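Local coordinates for RV1873 (Mycobacterium tuberculosis, PDB 2JEK), which is of unknown function, belongs to the conserved DUF1810 family and folds as an all-helical, right-handed superhelix, at residues Asp6-Lys11 and Ala65-Gln70; Leu84-Gln89 and Phe122-Ala127. All coordinates share one frame; numbering follows the deposited sequence.

Contacts 1 and 2 illustrate how an all-helical chain joins parts distant in sequence. Neither is wholly core or wholly surface: each is partly buried, they lie on opposite sides of the chain's centre, and their own centres are about 24 Å apart. Contact 1 lays the loop before helix 11-17 against helix 62-70 through apolar side chains, one methyl of which also touches a helix carbonyl. Contact 2 pairs helix 74-87, the next helix in the chain, with helix 120-129, and puts an amide beside its apolar part and a sulfate at its outer rim, by Q89. The two meet where L69 CD2 packs on F122 CZ at 3.9 Å, a touch that links helix 62-70 to helix 120-129.

Contact 1. Residues Asp6-Lys11 and Ala65-Gln70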
loop_
_atom_site.group_PDB
_atom_site.type_symbol
_atom_site.label_atom_id
_atom_site.label_comp_id
_atom_site.label_asym_id
_atom_site.label_seq_id
_atom_site.Cartn_x
_atom_site.Cartn_y
_atom_site.Cartn_z
ATOM N N ASP A 6 1.364 -13.978 -16.262
ATOM C CA ASP A 6 1.554 -12.723 -15.459
ATOM C C ASP A 6 1.205 -11.491 -16.297
ATOM O O ASP A 6 2.071 -10.643 -16.550
ATOM C CB ASP A 6 3.002 -12.637 -14.941
ATOM C CG ASP A 6 3.213 -11.500 -13.935
ATOM O OD1 ASP A 6 2.223 -11.027 -13.334
ATOM O OD2 ASP A 6 4.377 -11.074 -13.761
ATOM N N PRO A 7 -0.074 -11.371 -16.715
ATOM C CA PRO A 7 -0.482 -10.292 -17.624
ATOM C C PRO A 7 -0.266 -8.879 -17.069
ATOM O O PRO A 7 -0.083 -7.934 -17.841
ATOM C CB PRO A 7 -1.982 -10.556 -17.840
ATOM C CG PRO A 7 -2.400 -11.376 -16.695
ATOM C CD PRO A 7 -1.221 -12.227 -16.352
ATOM N N PHE A 8 -0.284 -8.736 -15.742
ATOM C CA PHE A 8 -0.073 -7.421 -15.125
ATOM C C PHE A 8 1.382 -7.142 -14.732
ATOM O O PHE A 8 1.667 -6.102 -14.143
ATOM C CB PHE A 8 -0.968 -7.253 -13.898
ATOM C CG PHE A 8 -2.437 -7.212 -14.214
ATOM C CD1 PHE A 8 -3.011 -6.088 -14.797
ATOM C CD2 PHE A 8 -3.245 -8.302 -13.917
ATOM C CE1 PHE A 8 -4.375 -6.048 -15.066
ATOM C CE2 PHE A 8 -4.614 -8.277 -14.199
ATOM C CZ PHE A 8 -5.174 -7.146 -14.772
ATOM N N ASP A 9 2.296 -8.054 -15.054
ATOM C CA ASP A 9 3.707 -7.888 -14.671
ATOM C C ASP A 9 3.848 -7.698 -13.146
ATOM O O ASP A 9 4.602 -6.834 -12.664
ATOM C CB ASP A 9 4.353 -6.736 -15.460
ATOM C CG ASP A 9 5.861 -6.647 -15.266
ATOM O OD1 ASP A 9 6.489 -7.681 -14.960
ATOM O OD2 ASP A 9 6.405 -5.535 -15.417
ATOM N N LEU A 10 3.121 -8.511 -12.390
ATOM C CA LEU A 10 3.203 -8.470 -10.927
ATOM C C LEU A 10 4.584 -8.893 -10.461
ATOM O O LEU A 10 5.007 -8.553 -9.353
ATOM C CB LEU A 10 2.134 -9.342 -10.263
ATOM C CG LEU A 10 0.691 -8.899 -10.523
ATOM C CD1 LEU A 10 -0.257 -9.910 -9.894
ATOM C CD2 LEU A 10 0.406 -7.480 -10.009
ATOM N N LYS A 11 5.306 -9.629 -11.306
ATOM C CA LYS A 11 6.662 -10.011 -10.945
ATOM C C LYS A 11 7.541 -8.797 -10.605
ATOM O O LYS A 11 8.466 -8.917 -9.799
ATOM C CB LYS A 11 7.297 -10.915 -12.008
ATOM C CG LYS A 11 7.696 -10.226 -13.302
ATOM C CD LYS A 11 8.435 -11.180 -14.234
ATOM C CE LYS A 11 8.666 -10.564 -15.600
ATOM N NZ LYS A 11 9.619 -9.426 -15.594
ATOM N N ALA A 65 -5.087 -4.275 -9.159
ATOM C CA ALA A 65 -5.102 -4.352 -7.690
ATOM C C ALA A 65 -5.688 -5.678 -7.230
ATOM O O ALA A 65 -5.204 -6.303 -6.281
ATOM C CB ALA A 65 -5.872 -3.175 -7.086
ATOM N N GLN A 66 -6.733 -6.120 -7.926
ATOM C CA GLN A 66 -7.366 -7.399 -7.585
ATOM C C GLN A 66 -6.432 -8.576 -7.852
ATOM O O GLN A 66 -6.322 -9.493 -7.033
ATOM C CB GLN A 66 -8.683 -7.554 -8.337
ATOM C CG GLN A 66 -9.713 -6.552 -7.849
ATOM C CD GLN A 66 -11.027 -6.596 -8.583
ATOM O OE1 GLN A 66 -11.100 -7.020 -9.740
ATOM N NE2 GLN A 66 -12.088 -6.139 -7.909
ATOM N N ALA A 67 -5.734 -8.521 -8.980
ATOM C CA ALA A 67 -4.716 -9.537 -9.288
ATOM C C ALA A 67 -3.584 -9.545 -8.254
ATOM O O ALA A 67 -3.065 -10.597 -7.878
ATOM C CB ALA A 67 -4.170 -9.329 -10.681
ATOM N N TYR A 68 -3.213 -8.356 -7.791
ATOM C CA TYR A 68 -2.164 -8.208 -6.789
ATOM C C TYR A 68 -2.564 -8.934 -5.499
ATOM O O TYR A 68 -1.782 -9.699 -4.917
ATOM C CB TYR A 68 -1.936 -6.711 -6.552
ATOM C CG TYR A 68 -0.745 -6.357 -5.684
ATOM C CD1 TYR A 68 0.420 -5.821 -6.249
ATOM C CD2 TYR A 68 -0.786 -6.553 -4.303
ATOM C CE1 TYR A 68 1.499 -5.487 -5.455
ATOM C CE2 TYR A 68 0.302 -6.228 -3.507
ATOM C CZ TYR A 68 1.439 -5.711 -4.095
ATOM O OH TYR A 68 2.541 -5.370 -3.345
ATOM N N LEU A 69 -3.810 -8.718 -5.084
ATOM C CA LEU A 69 -4.335 -9.379 -3.899
ATOM C C LEU A 69 -4.421 -10.894 -4.035
ATOM O O LEU A 69 -4.245 -11.609 -3.053
ATOM C CB LEU A 69 -5.701 -8.814 -3.536
ATOM C CG LEU A 69 -5.697 -7.377 -3.007
ATOM C CD1 LEU A 69 -7.132 -6.944 -2.832
ATOM C CD2 LEU A 69 -4.957 -7.284 -1.689
ATOM N N GLN A 70 -4.712 -11.369 -5.241
ATOM C CA GLN A 70 -4.817 -12.812 -5.491
ATOM C C GLN A 70 -3.454 -13.491 -5.480
ATOM O O GLN A 70 -3.357 -14.701 -5.243
ATOM C CB GLN A 70 -5.458 -13.079 -6.849
ATOM C CG GLN A 70 -6.939 -12.787 -6.933
ATOM C CD GLN A 70 -7.466 -12.965 -8.347
ATOM O OE1 GLN A 70 -6.891 -12.448 -9.314
ATOM N NE2 GLN A 70 -8.565 -13.700 -8.476
#
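The ring of F8 and the ring of Y68 are the flat groups here, and each receives a methyl group obliquely. The CB of A67 approaches one side of the F8 ring, 3.5 Å from CD2 and 3.7 Å from CE2, and F8 also leans on E63 and E64 one turn back along the helix. On Y68 the methyl is CD2 of L10, which stops 4.1 Å from CD1 of the tyrosine. Among the other neighbours of this ring, F13 meets it edge-to-face and F112 with the planes at about 50°, while L74 and L78 of helix 74-87 also touch it.

L10 and A67 carry the larger share of the contact. The CG of L10 lies beside the backbone N and anti to the carbonyl carbon (chi1 -64°), and the branch that follows splits over the helix: CD1 of L10 lies 3.5 Å from A67 O, while CD2 turns to the tyrosine. L74 touches L10 as well.

The hydrogen bonds of the D6 carboxylate are made within the loop. D6 and D9 bound a type I turn, and the carboxylate of D6 takes two backbone N-H groups on its syn sides: L10 N to OD1 at 2.8 Å and K11 N to OD2 at 3.0 Å, with both donors slightly out of plane.

D6 thus probably helps hold the backbone that presents L10, whereas across the contact the fit rests on methyl, ring and carbonyl packing, with no polar pairing between the two segments.

Contact 2. Residues Leu84-Gln89 and Phe122-Ala127; sequences LVNQVQ and FVALLA. With SO4 (sulfate ion), chain B.
An amide oxygen pressed against aliphatic carbons is the odd feature of this pair of helices: OD1 of N86 lies 3.1 Å from CA of L125 and 3.2 Å from its CB. L125 N lies 3.5 Å from N86 OD1, but at an angle too poor for a hydrogen bond, so the oxygen is packed beside the helix and makes no hydrogen bond with residues 122-127. The other end of the amide explains the pose. ND2 gives its hydrogen bond to the backbone O of D121, the residue just before F122, and this fixes the rotation of the group so that OD1 faces L125 while ND2 passes CB of A124 at 4.0 Å. CG stands beside the backbone N of N86 (chi1 -77°), which carries the amide across to helix 120-129.

Alongside it, CG1 of V85 meets CD1 of L125 at 3.7 Å, the valine branch that is anti to its own backbone N (chi1 176°) reaching the leucine methyl. L125 thus has a hydrocarbon partner at its tip and a polar one at its base.

On the outer side, Q89 gives NE2 to O4 of a sulfate ion, probably from the crystallisation liquor, at 2.6 Å. K128 NZ binds the same ion and also the carbonyls of N86 and V88, so this lysine ties the chain about the end of helix 74-87 to both the anion and helix 120-129.

Y129 adds a further tie, its hydroxyl bonding to V85 O. Deeper in, F97 packs on V85, while F122 stacks its ring on H79. Helices 74-87 and 120-129 thus meet beside helix 101-115, which touches both F122, through M109 and F112, and L125, through L105.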
loop_
_atom_site.group_PDB
_atom_site.type_symbol
_atom_site.label_atom_id
_atom_site.label_comp_id
_atom_site.label_asym_id
_atom_site.label_seq_id
_atom_site.Cartn_x
_atom_site.Cartn_y
_atom_site.Cartn_z
ATOM N N LEU A 84 0.829 -5.170 10.516
ATOM C CA LEU A 84 1.924 -4.642 11.344
ATOM C C LEU A 84 1.715 -3.173 11.698
ATOM O O LEU A 84 1.937 -2.762 12.842
ATOM C CB LEU A 84 3.284 -4.845 10.660
ATOM C CG LEU A 84 3.749 -6.297 10.563
ATOM C CD1 LEU A 84 4.980 -6.399 9.670
ATOM C CD2 LEU A 84 4.019 -6.858 11.963
ATOM N N VAL A 85 1.273 -2.384 10.719
ATOM C CA VAL A 85 0.996 -0.973 10.967
ATOM C C VAL A 85 -0.171 -0.836 11.947
ATOM O O VAL A 85 -0.111 -0.035 12.882
ATOM C CB VAL A 85 0.714 -0.195 9.652
ATOM C CG1 VAL A 85 0.330 1.259 9.954
ATOM C CG2 VAL A 85 1.943 -0.216 8.735
ATOM N N ASN A 86 -1.221 -1.632 11.743
ATOM C CA ASN A 86 -2.396 -1.580 12.628
ATOM C C ASN A 86 -2.071 -1.907 14.082
ATOM O O ASN A 86 -2.741 -1.417 14.980
ATOM C CB ASN A 86 -3.514 -2.480 12.122
ATOM C CG ASN A 86 -4.259 -1.875 10.954
ATOM O OD1 ASN A 86 -4.277 -0.661 10.783
ATOM N ND2 ASN A 86 -4.907 -2.718 10.172
ATOM N N GLN A 87 -1.011 -2.684 14.287
ATOM C CA GLN A 87 -0.562 -3.168 15.600
ATOM C C GLN A 87 0.230 -2.134 16.412
ATOM O O GLN A 87 0.328 -2.248 17.642
ATOM C CB GLN A 87 0.289 -4.422 15.375
ATOM C CG GLN A 87 0.623 -5.233 16.597
ATOM C CD GLN A 87 1.392 -6.485 16.242
ATOM O OE1 GLN A 87 2.469 -6.426 15.642
ATOM N NE2 GLN A 87 0.843 -7.627 16.607
ATOM N N VAL A 88 0.805 -1.141 15.736
ATOM C CA VAL A 88 1.599 -0.106 16.404
ATOM C C VAL A 88 0.714 0.716 17.349
ATOM O O VAL A 88 -0.403 1.094 16.992
ATOM C CB VAL A 88 2.298 0.823 15.379
ATOM C CG1 VAL A 88 3.132 1.889 16.084
ATOM C CG2 VAL A 88 3.202 0.023 14.449
ATOM N N GLN A 89 1.207 0.955 18.567
ATOM C CA GLN A 89 0.451 1.707 19.568
ATOM C C GLN A 89 1.117 3.023 19.912
ATOM O O GLN A 89 2.344 3.100 20.001
ATOM C CB GLN A 89 0.305 0.900 20.863
ATOM C CG GLN A 89 -0.421 -0.404 20.702
ATOM C CD GLN A 89 -1.867 -0.230 20.272
ATOM O OE1 GLN A 89 -2.571 0.670 20.741
ATOM N NE2 GLN A 89 -2.320 -1.100 19.374
ATOM N N PHE A 122 -7.470 -3.081 5.636
ATOM C CA PHE A 122 -7.233 -1.817 4.934
ATOM C C PHE A 122 -8.123 -0.732 5.518
ATOM O O PHE A 122 -7.661 0.368 5.809
ATOM C CB PHE A 122 -7.483 -1.962 3.425
ATOM C CG PHE A 122 -6.784 -3.153 2.788
ATOM C CD1 PHE A 122 -5.425 -3.383 3.009
ATOM C CD2 PHE A 122 -7.484 -4.034 1.967
ATOM C CE1 PHE A 122 -4.764 -4.475 2.437
ATOM C CE2 PHE A 122 -6.832 -5.133 1.384
ATOM C CZ PHE A 122 -5.469 -5.346 1.625
ATOM N N VAL A 123 -9.396 -1.059 5.708
ATOM C CA VAL A 123 -10.355 -0.103 6.247
ATOM C C VAL A 123 -10.039 0.204 7.707
ATOM O O VAL A 123 -10.146 1.356 8.132
ATOM C CB VAL A 123 -11.811 -0.588 6.065
ATOM C CG1 VAL A 123 -12.769 0.480 6.553
ATOM C CG2 VAL A 123 -12.084 -0.857 4.601
ATOM N N ALA A 124 -9.615 -0.804 8.464
ATOM C CA ALA A 124 -9.204 -0.601 9.856
ATOM C C ALA A 124 -8.050 0.393 9.953
ATOM O O ALA A 124 -8.016 1.230 10.865
ATOM C CB ALA A 124 -8.825 -1.917 10.518
ATOM N N LEU A 125 -7.106 0.313 9.013
ATOM C CA LEU A 125 -5.961 1.230 9.032
ATOM C C LEU A 125 -6.463 2.658 8.781
ATOM O O LEU A 125 -6.082 3.598 9.496
ATOM C CB LEU A 125 -4.884 0.804 8.023
ATOM C CG LEU A 125 -3.480 1.384 8.256
ATOM C CD1 LEU A 125 -2.443 0.469 7.632
ATOM C CD2 LEU A 125 -3.345 2.801 7.686
ATOM N N LEU A 126 -7.331 2.825 7.787
ATOM C CA LEU A 126 -7.912 4.146 7.513
ATOM C C LEU A 126 -8.694 4.689 8.708
ATOM O O LEU A 126 -8.623 5.886 9.028
ATOM C CB LEU A 126 -8.791 4.107 6.257
ATOM C CG LEU A 126 -8.036 3.867 4.940
ATOM C CD1 LEU A 126 -8.981 3.607 3.773
ATOM C CD2 LEU A 126 -7.087 5.024 4.593
ATOM N N ALA A 127 -9.423 3.800 9.387
ATOM C CA ALA A 127 -10.217 4.198 10.553
ATOM C C ALA A 127 -9.314 4.637 11.702
ATOM O O ALA A 127 -9.582 5.638 12.372
ATOM C CB ALA A 127 -11.126 3.049 10.989
HETATM S S SO4 B . -5.658 -0.915 18.376
HETATM O O1 SO4 B . -6.074 -1.359 19.705
HETATM O O2 SO4 B . -5.292 0.498 18.412
HETATM O O3 SO4 B . -6.726 -1.149 17.409
HETATM O O4 SO4 B . -4.469 -1.685 18.001
#